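Local coordinates for protein putative phosphomethylpyrimidine kinase (Bacteroides thetaiotaomicron, PDB 3MBH) that probably phosphorylates pyridoxal with ATP, as a ribokinase-like kinase that binds pyridoxal in its substrate pocket, at residues 26-29 against 30-34; 61-64 against 65-68; 133-136 against 137-140; 232-236 against 237-241. One frame throughout, in Å; residues are numbered along the deposited sequence. Where two conformers were deposited one is given.

Contact 1. Residues 26-29 against 30-34; sequences VVIP and ILSSM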
ATOM      1  N   VAL A  26       2.162  20.808 -12.346  1.00 17.94           N
ATOM      2  CA  VAL A  26       1.058  20.067 -11.719  1.00 18.25           C
ATOM      3  C   VAL A  26       0.683  18.873 -12.610  1.00 17.37           C
ATOM      4  O   VAL A  26       0.487  17.759 -12.123  1.00 16.43           O
ATOM      5  CB  VAL A  26      -0.102  21.090 -11.496  1.00 19.61           C
ATOM      6  CG1 VAL A  26      -1.429  20.444 -11.363  1.00 21.85           C
ATOM      7  CG2 VAL A  26       0.237  21.988 -10.241  1.00 20.85           C
ATOM      8  N   VAL A  27       0.551  19.114 -13.914  1.00 16.90           N
ATOM      9  CA  VAL A  27       0.108  18.116 -14.879  1.00 16.44           C
ATOM     10  C   VAL A  27       1.068  16.948 -14.961  1.00 16.10           C
ATOM     11  O   VAL A  27       0.646  15.806 -15.007  1.00 14.35           O
ATOM     12  CB  VAL A  27      -0.042  18.757 -16.298  1.00 16.54           C
ATOM     13  CG1 VAL A  27      -0.390  17.697 -17.340  1.00 16.74           C
ATOM     14  CG2 VAL A  27      -1.103  19.878 -16.279  1.00 15.76           C
ATOM     15  N   ILE A  28       2.372  17.218 -14.958  1.00 15.68           N
ATOM     16  CA  ILE A  28       3.365  16.141 -15.082  1.00 16.53           C
ATOM     17  C   ILE A  28       3.331  15.167 -13.861  1.00 17.01           C
ATOM     18  O   ILE A  28       3.104  13.969 -14.034  1.00 16.18           O
ATOM     19  CB  ILE A  28       4.798  16.671 -15.367  1.00 16.44           C
ATOM     20  CG1 ILE A  28       4.850  17.249 -16.776  1.00 17.52           C
ATOM     21  CG2 ILE A  28       5.803  15.557 -15.207  1.00 14.93           C
ATOM     22  CD1 ILE A  28       6.130  18.188 -17.025  1.00 14.44           C
ATOM     23  N   PRO A  29       3.467  15.672 -12.639  1.00 17.28           N
ATOM     24  CA  PRO A  29       3.434  14.739 -11.487  1.00 16.67           C
ATOM     25  C   PRO A  29       2.125  13.967 -11.314  1.00 16.58           C
ATOM     26  O   PRO A  29       2.138  12.763 -10.986  1.00 14.81           O
ATOM     27  CB  PRO A  29       3.675  15.645 -10.267  1.00 18.10           C
ATOM     28  CG  PRO A  29       3.754  16.986 -10.740  1.00 17.85           C
ATOM     29  CD  PRO A  29       3.713  17.056 -12.222  1.00 17.99           C
ATOM     30  N   ILE A  30       0.993  14.637 -11.525  1.00 15.47           N
ATOM     31  CA  ILE A  30      -0.301  13.972 -11.342  1.00 15.17           C
ATOM     32  C   ILE A  30      -0.490  12.859 -12.397  1.00 14.99           C
ATOM     33  O   ILE A  30      -0.718  11.697 -12.055  1.00 15.75           O
ATOM     34  CB  ILE A  30      -1.434  14.953 -11.413  1.00 15.13           C
ATOM     35  CG1 ILE A  30      -1.376  15.857 -10.162  1.00 14.33           C
ATOM     36  CG2 ILE A  30      -2.817  14.170 -11.577  1.00 13.76           C
ATOM     37  CD1 ILE A  30      -2.496  16.957 -10.102  1.00 13.82           C
ATOM     38  N   LEU A  31      -0.369  13.201 -13.669  1.00 15.02           N
ATOM     39  CA  LEU A  31      -0.634  12.226 -14.711  1.00 16.43           C
ATOM     40  C   LEU A  31       0.435  11.117 -14.698  1.00 16.68           C
ATOM     41  O   LEU A  31       0.085   9.985 -14.908  1.00 15.87           O
ATOM     42  CB  LEU A  31      -0.808  12.871 -16.107  1.00 16.97           C
ATOM     43  CG  LEU A  31      -2.098  13.707 -16.284  1.00 17.58           C
ATOM     44  CD1 LEU A  31      -2.061  14.571 -17.524  1.00 17.67           C
ATOM     45  CD2 LEU A  31      -3.356  12.794 -16.298  1.00 17.98           C
ATOM     46  N   SER A  32       1.722  11.429 -14.449  1.00 16.74           N
ATOM     47  CA  SER A  32       2.729  10.377 -14.324  1.00 17.55           C
ATOM     48  C   SER A  32       2.345   9.406 -13.193  1.00 15.64           C
ATOM     49  O   SER A  32       2.444   8.196 -13.359  1.00 15.84           O
ATOM     50  CB  SER A  32       4.106  10.912 -13.957  1.00 19.25           C
ATOM     51  OG  SER A  32       4.524  11.928 -14.833  1.00 27.22           O
ATOM     52  N   SER A  33       1.944   9.949 -12.045  0.50 14.98           N
ATOM     53  CA  SER A  33       1.511   9.138 -10.900  0.50 15.17           C
ATOM     54  C   SER A  33       0.344   8.247 -11.302  0.50 14.98           C
ATOM     55  O   SER A  33       0.279   7.086 -10.910  0.50 15.68           O
ATOM     56  CB  SER A  33       1.134  10.030  -9.711  0.50 14.88           C
ATOM     57  OG  SER A  33       2.272  10.772  -9.281  0.50 15.56           O
HETATM   58  N   MSE A  34      -0.523   8.760 -12.164  1.00 14.97           N
HETATM   59  CA  MSE A  34      -1.686   8.018 -12.585  1.00 15.62           C
HETATM   60  C   MSE A  34      -1.353   7.036 -13.702  1.00 16.70           C
HETATM   61  O   MSE A  34      -2.238   6.309 -14.144  1.00 16.73           O
HETATM   62  CB  MSE A  34      -2.802   8.943 -12.997  1.00 15.84           C
HETATM   63  CG  MSE A  34      -3.322   9.779 -11.771  1.00 18.76           C
HETATM   64 SE   MSE A  34      -4.781  10.958 -12.218  0.75 14.88          SE
HETATM   65  CE  MSE A  34      -6.187   9.648 -12.071  1.00 14.10           C
TER

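Contact 2. Residues 61-64 against 65-68; sequences TDEM and PKII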
ATOM      1  N   THR A  61       5.270  30.794 -28.474  1.00 15.61           N
ATOM      2  CA  THR A  61       4.412  30.613 -29.649  1.00 16.33           C
ATOM      3  C   THR A  61       5.223  30.158 -30.850  1.00 17.44           C
ATOM      4  O   THR A  61       4.857  29.190 -31.506  1.00 16.54           O
ATOM      5  CB  THR A  61       3.639  31.906 -30.040  1.00 15.44           C
ATOM      6  OG1 THR A  61       2.855  32.339 -28.916  1.00 15.44           O
ATOM      7  CG2 THR A  61       2.718  31.713 -31.331  1.00 15.24           C
ATOM      8  N   ASP A  62       6.326  30.848 -31.119  1.00 17.54           N
ATOM      9  CA  ASP A  62       7.077  30.511 -32.291  1.00 18.96           C
ATOM     10  C   ASP A  62       7.935  29.241 -32.217  1.00 19.02           C
ATOM     11  O   ASP A  62       8.371  28.750 -33.259  1.00 18.52           O
ATOM     12  CB  ASP A  62       7.878  31.696 -32.733  1.00 20.80           C
ATOM     13  CG  ASP A  62       6.970  32.878 -33.108  1.00 22.84           C
ATOM     14  OD1 ASP A  62       5.951  32.658 -33.795  1.00 22.71           O
ATOM     15  OD2 ASP A  62       7.276  34.015 -32.677  1.00 29.09           O
ATOM     16  N   GLU A  63       8.139  28.688 -31.028  1.00 18.43           N
ATOM     17  CA  GLU A  63       8.820  27.401 -30.928  1.00 17.69           C
ATOM     18  C   GLU A  63       7.864  26.219 -31.121  1.00 16.56           C
ATOM     19  O   GLU A  63       8.295  25.143 -31.533  1.00 16.12           O
ATOM     20  CB  GLU A  63       9.518  27.276 -29.599  1.00 17.62           C
ATOM     21  CG  GLU A  63      10.583  26.185 -29.541  1.00 17.87           C
ATOM     22  CD  GLU A  63      11.752  26.393 -30.527  1.00 17.92           C
ATOM     23  OE1 GLU A  63      12.013  27.547 -30.938  1.00 16.78           O
ATOM     24  OE2 GLU A  63      12.411  25.382 -30.885  1.00 20.15           O
HETATM   25  N   MSE A  64       6.585  26.414 -30.841  0.70 15.35           N
HETATM   26  CA  MSE A  64       5.616  25.320 -30.851  0.70 15.63           C
HETATM   27  C   MSE A  64       5.491  24.642 -32.233  0.70 15.69           C
HETATM   28  O   MSE A  64       5.521  23.417 -32.327  0.70 15.57           O
HETATM   29  CB  MSE A  64       4.242  25.799 -30.321  0.70 15.46           C
HETATM   30  CG  MSE A  64       4.239  26.131 -28.817  0.70 16.97           C
HETATM   31 SE   MSE A  64       2.662  27.046 -28.136  0.50 14.41          SE
HETATM   32  CE  MSE A  64       2.408  28.153 -29.652  0.70 27.53           C
ATOM     33  N   PRO A  65       5.381  25.425 -33.309  1.00 16.10           N
ATOM     34  CA  PRO A  65       5.356  24.742 -34.617  1.00 16.34           C
ATOM     35  C   PRO A  65       6.628  23.924 -34.881  1.00 16.37           C
ATOM     36  O   PRO A  65       6.586  22.891 -35.562  1.00 15.61           O
ATOM     37  CB  PRO A  65       5.213  25.900 -35.647  1.00 16.88           C
ATOM     38  CG  PRO A  65       4.609  27.051 -34.801  1.00 17.03           C
ATOM     39  CD  PRO A  65       5.289  26.886 -33.446  1.00 16.61           C
ATOM     40  N   LYS A  66       7.757  24.395 -34.363  1.00 16.10           N
ATOM     41  CA  LYS A  66       9.030  23.691 -34.575  1.00 16.05           C
ATOM     42  C   LYS A  66       9.023  22.358 -33.831  1.00 15.31           C
ATOM     43  O   LYS A  66       9.463  21.322 -34.390  1.00 16.02           O
ATOM     44  CB  LYS A  66      10.194  24.573 -34.113  1.00 16.61           C
ATOM     45  CG  LYS A  66      10.328  25.874 -34.940  1.00 18.25           C
ATOM     46  CD  LYS A  66      11.525  26.693 -34.423  1.00 19.03           C
ATOM     47  CE  LYS A  66      11.727  27.936 -35.205  1.00 22.58           C
ATOM     48  NZ  LYS A  66      12.663  28.779 -34.474  1.00 24.34           N
ATOM     49  N   ILE A  67       8.458  22.359 -32.621  1.00 15.11           N
ATOM     50  CA  ILE A  67       8.302  21.141 -31.843  1.00 15.15           C
ATOM     51  C   ILE A  67       7.307  20.179 -32.524  1.00 15.59           C
ATOM     52  O   ILE A  67       7.609  19.005 -32.735  1.00 15.29           O
ATOM     53  CB  ILE A  67       7.864  21.441 -30.394  1.00 15.47           C
ATOM     54  CG1 ILE A  67       9.003  22.142 -29.626  1.00 15.24           C
ATOM     55  CG2 ILE A  67       7.458  20.161 -29.694  1.00 12.02           C
ATOM     56  CD1 ILE A  67       8.500  22.843 -28.285  1.00 13.62           C
ATOM     57  N   ILE A  68       6.127  20.675 -32.881  1.00 16.23           N
ATOM     58  CA  ILE A  68       5.128  19.856 -33.604  1.00 15.95           C
ATOM     59  C   ILE A  68       5.758  19.181 -34.839  1.00 16.33           C
ATOM     60  O   ILE A  68       5.552  17.967 -35.084  1.00 17.33           O
ATOM     61  CB  ILE A  68       3.926  20.722 -33.955  1.00 17.26           C
ATOM     62  CG1 ILE A  68       3.182  21.110 -32.658  1.00 16.62           C
ATOM     63  CG2 ILE A  68       2.968  20.019 -34.972  1.00 14.85           C
ATOM     64  CD1 ILE A  68       2.131  22.271 -32.823  1.00 17.66           C
TER
HETATM   65  O   HOH W   1      14.040  28.040 -32.155  1.00 27.26           O

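Contact 3. Residues 133-136 against 137-140; sequences MRHL and ITKA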
HETATM    1  N   MSE A 133     -10.182  31.597 -27.410  1.00 16.46           N
HETATM    2  CA  MSE A 133     -10.475  30.439 -26.593  1.00 17.03           C
HETATM    3  C   MSE A 133     -11.861  29.877 -26.929  1.00 17.10           C
HETATM    4  O   MSE A 133     -12.056  28.664 -26.920  1.00 16.15           O
HETATM    5  CB  MSE A 133     -10.340  30.775 -25.119  1.00 17.62           C
HETATM    6  CG  MSE A 133     -10.460  29.594 -24.181  1.00 17.46           C
HETATM    7 SE   MSE A 133      -9.043  28.260 -24.492  0.75 20.72          SE
HETATM    8  CE  MSE A 133      -7.574  29.112 -23.554  1.00 13.97           C
ATOM      9  N   ARG A 134     -12.812  30.763 -27.235  1.00 16.85           N
ATOM     10  CA  ARG A 134     -14.124  30.353 -27.695  1.00 17.82           C
ATOM     11  C   ARG A 134     -14.062  29.415 -28.907  1.00 18.30           C
ATOM     12  O   ARG A 134     -14.885  28.512 -29.040  1.00 18.55           O
ATOM     13  CB  ARG A 134     -14.998  31.576 -28.065  1.00 17.89           C
ATOM     14  CG  ARG A 134     -15.513  32.339 -26.860  1.00 18.70           C
ATOM     15  CD  ARG A 134     -16.247  33.574 -27.297  1.00 19.54           C
ATOM     16  NE  ARG A 134     -16.506  34.449 -26.166  1.00 18.61           N
ATOM     17  CZ  ARG A 134     -16.596  35.769 -26.231  1.00 21.68           C
ATOM     18  NH1 ARG A 134     -16.416  36.396 -27.378  1.00 22.01           N
ATOM     19  NH2 ARG A 134     -16.854  36.472 -25.143  1.00 23.50           N
ATOM     20  N   HIS A 135     -13.082  29.625 -29.776  1.00 17.86           N
ATOM     21  CA  HIS A 135     -12.849  28.730 -30.880  1.00 18.00           C
ATOM     22  C   HIS A 135     -12.240  27.394 -30.444  1.00 17.40           C
ATOM     23  O   HIS A 135     -12.696  26.333 -30.886  1.00 18.31           O
ATOM     24  CB  HIS A 135     -11.924  29.347 -31.957  1.00 18.19           C
ATOM     25  CG  HIS A 135     -11.704  28.440 -33.129  1.00 19.63           C
ATOM     26  ND1 HIS A 135     -12.701  28.147 -34.035  1.00 24.40           N
ATOM     27  CD2 HIS A 135     -10.625  27.724 -33.516  1.00 23.12           C
ATOM     28  CE1 HIS A 135     -12.233  27.318 -34.953  1.00 23.83           C
ATOM     29  NE2 HIS A 135     -10.970  27.058 -34.673  1.00 22.57           N
ATOM     30  N   LEU A 136     -11.210  27.461 -29.623  1.00 16.24           N
ATOM     31  CA  LEU A 136     -10.500  26.263 -29.219  1.00 17.26           C
ATOM     32  C   LEU A 136     -11.442  25.267 -28.517  1.00 15.93           C
ATOM     33  O   LEU A 136     -11.345  24.062 -28.748  1.00 15.37           O
ATOM     34  CB  LEU A 136      -9.312  26.590 -28.323  1.00 16.18           C
ATOM     35  CG  LEU A 136      -8.460  25.366 -27.952  1.00 18.37           C
ATOM     36  CD1 LEU A 136      -7.925  24.645 -29.231  1.00 18.09           C
ATOM     37  CD2 LEU A 136      -7.328  25.738 -26.950  1.00 16.55           C
ATOM     38  N   ILE A 137     -12.377  25.745 -27.708  1.00 16.01           N
ATOM     39  CA  ILE A 137     -13.231  24.779 -26.998  1.00 16.19           C
ATOM     40  C   ILE A 137     -14.090  23.929 -27.959  1.00 16.72           C
ATOM     41  O   ILE A 137     -14.476  22.838 -27.585  1.00 17.72           O
ATOM     42  CB  ILE A 137     -14.122  25.378 -25.888  1.00 16.27           C
ATOM     43  CG1 ILE A 137     -15.173  26.359 -26.473  1.00 15.25           C
ATOM     44  CG2 ILE A 137     -13.253  25.930 -24.734  1.00 15.57           C
ATOM     45  CD1 ILE A 137     -16.261  26.630 -25.555  1.00 16.29           C
ATOM     46  N   THR A 138     -14.335  24.406 -29.189  1.00 16.87           N
ATOM     47  CA  THR A 138     -15.175  23.699 -30.146  1.00 16.62           C
ATOM     48  C   THR A 138     -14.474  22.436 -30.612  1.00 17.53           C
ATOM     49  O   THR A 138     -15.101  21.540 -31.206  1.00 17.37           O
ATOM     50  CB  THR A 138     -15.539  24.557 -31.404  1.00 17.02           C
ATOM     51  OG1 THR A 138     -14.372  24.835 -32.186  1.00 16.06           O
ATOM     52  CG2 THR A 138     -16.200  25.867 -31.009  1.00 15.99           C
ATOM     53  N   LYS A 139     -13.183  22.351 -30.333  1.00 17.44           N
ATOM     54  CA  LYS A 139     -12.378  21.267 -30.818  1.00 18.16           C
ATOM     55  C   LYS A 139     -12.169  20.199 -29.756  1.00 17.96           C
ATOM     56  O   LYS A 139     -11.631  19.161 -30.089  1.00 18.55           O
ATOM     57  CB  LYS A 139     -11.023  21.767 -31.318  1.00 17.61           C
ATOM     58  CG  LYS A 139     -11.120  22.883 -32.369  1.00 19.87           C
ATOM     59  CD  LYS A 139     -11.861  22.461 -33.590  1.00 21.20           C
ATOM     60  CE  LYS A 139     -11.729  23.498 -34.752  1.00 21.97           C
ATOM     61  NZ  LYS A 139     -12.726  23.221 -35.862  1.00 23.62           N
ATOM     62  N   ALA A 140     -12.666  20.411 -28.537  1.00 17.69           N
ATOM     63  CA  ALA A 140     -12.383  19.509 -27.386  1.00 17.45           C
ATOM     64  C   ALA A 140     -13.513  18.531 -27.150  1.00 17.24           C
ATOM     65  O   ALA A 140     -14.656  18.825 -27.474  1.00 16.82           O
ATOM     66  CB  ALA A 140     -12.172  20.304 -26.137  1.00 16.35           C
TER

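Contact 4. Residues 232-236 against 237-241; sequences TGSLM and QGDSL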
ATOM      1  N   THR A 232      -8.661  14.099 -16.341  1.00 15.36           N
ATOM      2  CA  THR A 232      -8.092  13.477 -17.523  1.00 15.57           C
ATOM      3  C   THR A 232      -7.580  12.101 -17.231  1.00 16.68           C
ATOM      4  O   THR A 232      -7.894  11.150 -17.967  1.00 18.04           O
ATOM      5  CB  THR A 232      -6.931  14.332 -18.029  1.00 16.84           C
ATOM      6  OG1 THR A 232      -7.468  15.605 -18.353  1.00 16.08           O
ATOM      7  CG2 THR A 232      -6.273  13.735 -19.269  1.00 17.36           C
ATOM      8  N   GLY A 233      -6.778  11.974 -16.166  1.00 15.40           N
ATOM      9  CA  GLY A 233      -6.265  10.691 -15.798  1.00 15.02           C
ATOM     10  C   GLY A 233      -7.388   9.693 -15.462  1.00 14.95           C
ATOM     11  O   GLY A 233      -7.314   8.534 -15.835  1.00 14.33           O
ATOM     12  N   SER A 234      -8.394  10.147 -14.719  1.00 14.41           N
ATOM     13  CA  SER A 234      -9.482   9.256 -14.294  1.00 14.29           C
ATOM     14  C   SER A 234     -10.280   8.761 -15.505  1.00 15.17           C
ATOM     15  O   SER A 234     -10.606   7.557 -15.599  1.00 15.57           O
ATOM     16  CB  SER A 234     -10.337   9.982 -13.231  1.00 14.69           C
ATOM     17  OG  SER A 234     -11.634   9.458 -13.073  1.00 17.57           O
ATOM     18  N   LEU A 235     -10.618   9.671 -16.422  1.00 15.33           N
ATOM     19  CA  LEU A 235     -11.352   9.281 -17.655  1.00 16.15           C
ATOM     20  C   LEU A 235     -10.477   8.319 -18.486  1.00 16.72           C
ATOM     21  O   LEU A 235     -10.961   7.312 -18.960  1.00 16.70           O
ATOM     22  CB  LEU A 235     -11.779  10.503 -18.467  1.00 14.68           C
ATOM     23  CG  LEU A 235     -12.837  11.448 -17.823  1.00 15.10           C
ATOM     24  CD1 LEU A 235     -13.067  12.686 -18.663  1.00 14.37           C
ATOM     25  CD2 LEU A 235     -14.196  10.677 -17.561  1.00 14.48           C
HETATM   26  N   MSE A 236      -9.183   8.616 -18.612  0.50 16.90           N
HETATM   27  CA  MSE A 236      -8.287   7.706 -19.336  0.50 16.97           C
HETATM   28  C   MSE A 236      -8.118   6.359 -18.665  0.50 16.75           C
HETATM   29  O   MSE A 236      -7.859   5.381 -19.342  0.50 16.90           O
HETATM   30  CB  MSE A 236      -6.934   8.341 -19.555  0.50 16.56           C
HETATM   31  CG  MSE A 236      -7.011   9.514 -20.503  0.50 16.89           C
HETATM   32 SE   MSE A 236      -5.279  10.323 -20.726  0.38 14.13          SE
HETATM   33  CE  MSE A 236      -4.565   9.071 -22.006  0.50 14.00           C
ATOM     34  N   GLN A 237      -8.310   6.284 -17.347  1.00 17.18           N
ATOM     35  CA  GLN A 237      -8.333   4.985 -16.678  1.00 17.49           C
ATOM     36  C   GLN A 237      -9.703   4.228 -16.858  1.00 17.62           C
ATOM     37  O   GLN A 237      -9.880   3.133 -16.356  1.00 16.47           O
ATOM     38  CB  GLN A 237      -7.982   5.109 -15.192  1.00 17.56           C
ATOM     39  CG  GLN A 237      -6.554   5.479 -14.938  1.00 18.73           C
ATOM     40  CD  GLN A 237      -6.282   5.706 -13.484  1.00 21.21           C
ATOM     41  OE1 GLN A 237      -7.217   5.724 -12.688  1.00 21.05           O
ATOM     42  NE2 GLN A 237      -4.999   5.877 -13.115  1.00 18.64           N
ATOM     43  N   GLY A 238     -10.665   4.826 -17.557  1.00 18.67           N
ATOM     44  CA  GLY A 238     -11.989   4.202 -17.757  1.00 17.83           C
ATOM     45  C   GLY A 238     -12.997   4.528 -16.660  1.00 17.85           C
ATOM     46  O   GLY A 238     -14.035   3.852 -16.564  1.00 17.58           O
ATOM     47  N   ASP A 239     -12.715   5.509 -15.796  1.00 17.16           N
ATOM     48  CA  ASP A 239     -13.697   5.860 -14.758  1.00 16.51           C
ATOM     49  C   ASP A 239     -14.857   6.586 -15.447  1.00 16.08           C
ATOM     50  O   ASP A 239     -14.680   7.234 -16.490  1.00 15.88           O
ATOM     51  CB  ASP A 239     -13.120   6.745 -13.659  1.00 16.77           C
ATOM     52  CG  ASP A 239     -11.973   6.093 -12.883  1.00 18.16           C
ATOM     53  OD1 ASP A 239     -11.743   4.891 -13.035  1.00 21.11           O
ATOM     54  OD2 ASP A 239     -11.232   6.838 -12.174  1.00 19.87           O
ATOM     55  N   SER A 240     -16.050   6.463 -14.885  1.00 15.48           N
ATOM     56  CA  SER A 240     -17.189   7.265 -15.294  1.00 15.10           C
ATOM     57  C   SER A 240     -16.992   8.748 -14.918  1.00 15.81           C
ATOM     58  O   SER A 240     -16.134   9.078 -14.082  1.00 15.94           O
ATOM     59  CB  SER A 240     -18.451   6.777 -14.570  1.00 15.22           C
ATOM     60  OG  SER A 240     -18.409   7.184 -13.220  1.00 17.08           O
ATOM     61  N   LEU A 241     -17.795   9.622 -15.532  1.00 15.38           N
ATOM     62  CA  LEU A 241     -17.703  11.051 -15.281  1.00 15.64           C
ATOM     63  C   LEU A 241     -17.949  11.351 -13.789  1.00 14.76           C
ATOM     64  O   LEU A 241     -17.167  12.016 -13.197  1.00 15.99           O
ATOM     65  CB  LEU A 241     -18.671  11.852 -16.175  1.00 14.81           C
ATOM     66  CG  LEU A 241     -18.842  13.362 -15.845  1.00 16.09           C
ATOM     67  CD1 LEU A 241     -17.479  14.074 -15.923  1.00 13.87           C
ATOM     68  CD2 LEU A 241     -19.890  14.017 -16.806  1.00 11.97           C
TER
HETATM   69  O   HOH W   2     -13.640   7.046 -19.471  1.00 26.96           O

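Contact 1. Residues 26-29 against 30-34
Val27 and Leu31 lie side by side on helix 24-33, the connecting helix of the beta-alpha-beta unit made with strands 9-17 and 37-40. Val27 CG1 comes within 3.5 Å of Leu31 CD1. One residue earlier, Val26 CG1 meets Ile30 CD1 at 3.9 Å, the two side chains again pointing the same way. Each pair rides on a backbone bond of the same spacing: Ile30 N to Val26 O measures 3.2 Å and Leu31 N to Val27 O 3.1 Å. Pro29 has no N-H for the preceding turn, and the helix is kinked there. In the last turn Ile28 O is gripped twice by Ser32, by its N and, from above the carbonyl plane, by OG at 2.6 Å. With Ser32 OG beside its own backbone N (chi1 -53°), the hydroxyl is folded back onto that carbonyl.

Farther out, Val26, Val27 and Ile30 pack on helix 223-236 and Leu31 on Ile10 and Val38 of the sheet, while Pro29 meets Ile28 of the second subunit. Ser33 is modelled in two conformers, so a bond from its OG to Pro29 O is doubtful; the firm donor to Pro29 O is Ser33 N, above the carbonyl plane at 3.0 Å.

Contact 2. Residues 61-64 against 65-68
Glu63 and Lys66 form the polar part of this contact at the start of helix 64-73. Their side chains cross at about a right angle. The Glu63 chain leaves CB opposite its backbone N (chi1 -163°), then bends at chi2 (62°), which turns the carboxylate across the extended lysine: OE1 lies 3.6 Å from Lys66 CD. The salt bridge itself is long, with Glu63 OE1 3.8 Å from Lys66 NZ, and a water spans the gap, accepting from Lys66 NZ at 2.8 Å and donating to Glu63 OE1, although this last separation is too short to be trusted in detail. With an alanine here instead of Glu63, the Lys66 ammonium is likely to lose its nearby carboxylate, and the bridging water one of its two anchors.

The apolar contact is slight: Glu63 CG sits 4.1 Å from Ile67 CD1.

Among backbone atoms, Ile67 N bonds to Glu63 O at 3.0 Å and Ile68 N to Met64 O at 2.9 Å, the latter with an N-H...O angle of 177°. Pro65, without an N-H, instead brings its CD to 3.0 Å from Thr61 O.

Thr61 OG1 is hydrogen-bonded to Asp59, Ser88 and Gln91. The start of helix 64-73, soon after strand 57-59, meets helix 91-102 through Ile68, on Ile94 and Phe98, and the second subunit through Glu63 and Ile67, on its Leu58 and Ser56.

Contact 3. Residues 133-136 against 137-140
Thr138 turns back on His135 where helix 127-136 gives way to the loop before strand 142-143, within a beta-alpha-beta connection from the parallel strand 108-111. The change is visible in the spacing of the bonds. Ile137 N still reaches four residues back, to Met133 O at 3.0 Å, whereas Thr138 N goes to His135 O and Lys139 N to Leu136 O, three residues back, each donor standing well above the carbonyl plane.

His135 O has a second donor: Thr138 OG1, lying in the carbonyl plane at 2.6 Å. The torsion responsible sets OG1 between the backbone N and the carbonyl carbon (chi1 66°). The same hydroxyl oxygen lies over one face of the His135 ring, displaced toward its rim. A valine in place of Thr138 is likely to leave His135 O without its in-plane donor, with the backbone N-H above the plane as the remaining bond from this turn.

Lys139 can be followed outward. Its CB rests 3.5 Å from Leu136 O, and CG is 3.8 Å from that same oxygen. The chain then bends at chi2 (-60°) and runs toward the imidazole, bringing CE to 3.6 Å from His135 NE2.

Around this turn, Leu136 packs on Ile92 and Ser96 of helix 91-102, and Arg134 is tied by NH2 to Asp155 and Tyr152 O. At the tip of the lysine, NZ stops 4.4 Å from His135 NE2, near it but not in contact.

Contact 4. Residues 232-236 against 237-241
Asp239 N returns five residues to Ser234 O at 2.9 Å, and Gly238 N returns three to Leu235 O. Gly238 takes a positive phi of 89°, at which a side chain would be jammed against the carbonyl O of Gln237. Gln237 N, still in helical manner, bonds to Gly233 O.

Beside this backbone pair, Ser234 OG donates to Asp239 OD2 at 2.8 Å, meeting the oxygen on its anti side, 22° out of the carboxylate plane. The hydroxyl lies anti to the Ser234 backbone N (chi1 159°), which extends it to the returning aspartate. Asp239 OD2 is also salt-bridged to Arg247, and OD1 to Lys274 of the fourth subunit, so this carboxylate has partners on both oxygens. Gln237 lays CG 3.3 Å from Gly233 O and then extends, its amide bonded through OE1 to Arg247, the arginine it thus shares with Asp239. The methyl Leu235 CD2 lies 3.6 Å from the carbonyl Asp239 O. A water donates to Leu235 O at 2.7 Å and, more loosely, to Asp239 O at 3.2 Å.

Ser240 then serves as N-cap, its OG accepting from Met243 N. A Schellman motif that closes helix 223-236 is thus followed at once by the cap of helix 241-257, a helix-to-helix turn in this ribokinase-like kinase.

Overall arrangement
Contact 1 is the buried one, and the others are partly buried; the centre of contact 2 lies farthest from the centre of the chain, about 22 Å away. Contacts 1 and 4 touch directly: Met34 O takes a probable hydrogen bond from Gln237 NE2 at 3.0 Å, and Leu31 CD2 packs 3.5 Å from Gly233 N, joining the ends of helices 24-33 and 223-236. Contacts 2 and 3 do not touch, yet both pack on helix 91-102. The chemistry follows position: paired aliphatic branches and serine-gripped carbonyls in contact 1, a long water-bridged ion pair at a helix start in contact 2, and helix exits at contacts 3 and 4, the latter closed through glycine. Contacts 1, 2 and 4 meet other subunits.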